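Local coordinates for transcriptional regulator, TetR family (Agrobacterium tumefaciens, PDB 2G7S), which probably acts as a dimeric transcriptional regulator that binds DNA through its N-terminal domain and responds to a ligand through its C-terminal one, at residues N157-I160 / F161-T164. Numbering follows the deposited sequence.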
# COMPACT_ATOMS: atom_id res chain seq x y z
N ASN A 157 -8.56 -8.74 14.47
CA ASN A 157 -7.88 -7.51 14.89
C ASN A 157 -6.44 -7.43 14.38
O ASN A 157 -5.96 -6.32 14.09
CB ASN A 157 -7.93 -7.39 16.40
CG ASN A 157 -9.29 -6.84 16.85
OD1 ASN A 157 -9.49 -5.63 16.88
ND2 ASN A 157 -10.24 -7.76 17.14
N ALA A 158 -5.75 -8.56 14.33
CA ALA A 158 -4.40 -8.56 13.74
C ALA A 158 -4.43 -8.12 12.27
O ALA A 158 -3.56 -7.38 11.81
CB ALA A 158 -3.83 -10.00 13.80
N GLU A 159 -5.40 -8.63 11.52
CA GLU A 159 -5.52 -8.25 10.13
C GLU A 159 -5.82 -6.77 9.97
O GLU A 159 -5.25 -6.10 9.06
CB GLU A 159 -6.59 -9.11 9.44
CG GLU A 159 -6.20 -10.57 9.23
CD GLU A 159 -5.15 -10.74 8.12
OE1 GLU A 159 -5.25 -10.01 7.09
OE2 GLU A 159 -4.33 -11.64 8.28
N ILE A 160 -6.66 -6.21 10.87
CA ILE A 160 -6.89 -4.74 10.84
C ILE A 160 -5.60 -4.01 11.21
O ILE A 160 -5.25 -3.00 10.56
CB ILE A 160 -8.06 -4.41 11.77
CG1 ILE A 160 -9.39 -4.93 11.18
CG2 ILE A 160 -8.13 -2.90 12.06
CD1 ILE A 160 -10.49 -5.11 12.21
N PHE A 161 -4.93 -4.44 12.26
CA PHE A 161 -3.74 -3.66 12.64
C PHE A 161 -2.65 -3.75 11.56
O PHE A 161 -1.93 -2.76 11.30
CB PHE A 161 -3.26 -4.18 13.99
CG PHE A 161 -2.10 -3.42 14.54
CD1 PHE A 161 -2.29 -2.16 15.10
CD2 PHE A 161 -0.81 -3.98 14.55
CE1 PHE A 161 -1.19 -1.43 15.59
CE2 PHE A 161 0.28 -3.28 15.06
CZ PHE A 161 0.06 -2.00 15.61
N MSE A 162 -2.47 -4.91 10.94
CA MSE A 162 -1.45 -5.00 9.88
C MSE A 162 -1.85 -4.12 8.71
O MSE A 162 -0.98 -3.39 8.14
CB MSE A 162 -1.36 -6.49 9.41
CG MSE A 162 -0.30 -6.62 8.29
SE MSE A 162 0.18 -8.47 7.94
CE MSE A 162 -1.52 -9.02 7.16
N ALA A 163 -3.12 -4.10 8.31
CA ALA A 163 -3.56 -3.28 7.19
C ALA A 163 -3.38 -1.79 7.55
O ALA A 163 -3.05 -0.95 6.69
CB ALA A 163 -5.01 -3.57 6.85
N THR A 164 -3.66 -1.44 8.80
CA THR A 164 -3.50 -0.02 9.24
C THR A 164 -2.04 0.38 9.16
O THR A 164 -1.74 1.49 8.69
CB THR A 164 -4.04 0.14 10.67
OG1 THR A 164 -5.45 -0.31 10.67
CG2 THR A 164 -4.01 1.58 11.06
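Ile160 and Thr164 meet one turn apart on helix 154-173, an alpha helix in the all-helical C-terminal domain of this TetR-family protein. Four successive i to i+4 backbone bonds establish the helical geometry, with N-H...O angles of at least 156°: Phe161 N to Asn157 O (2.8 Å), Met162 N to Ala158 O (2.8 Å), Ala163 N to Glu159 O (3.0 Å) and Thr164 N to Ile160 O (2.8 Å). The last carbonyl is gripped twice, because Thr164 OG1 also donates to Ile160 O, at 2.7 Å. With OG1 anti to its own carbonyl carbon, the hydroxyl turns back along the helix; it stands 40° out of the Ile160 carbonyl plane, whereas Thr164 N is tilted by 21° on the opposite face.

Among the side chains, Glu159 and selenomethionine Met162 run alongside each other. The bend at chi3 of Met162 brings its methyl up to the carboxylate, CE lying 3.9 Å from Glu159 OE1 and 4.0 Å from Glu159 OE2. That carboxylate is held by Ser132 of helix 118-144 and by His175 of the second subunit, so this face of the helix belongs to the dimer interface, where Thr164 also packs on Thr164 of that subunit. Ile160 CG2 makes van der Waals contact with Thr164 OG1 at 4.0 Å.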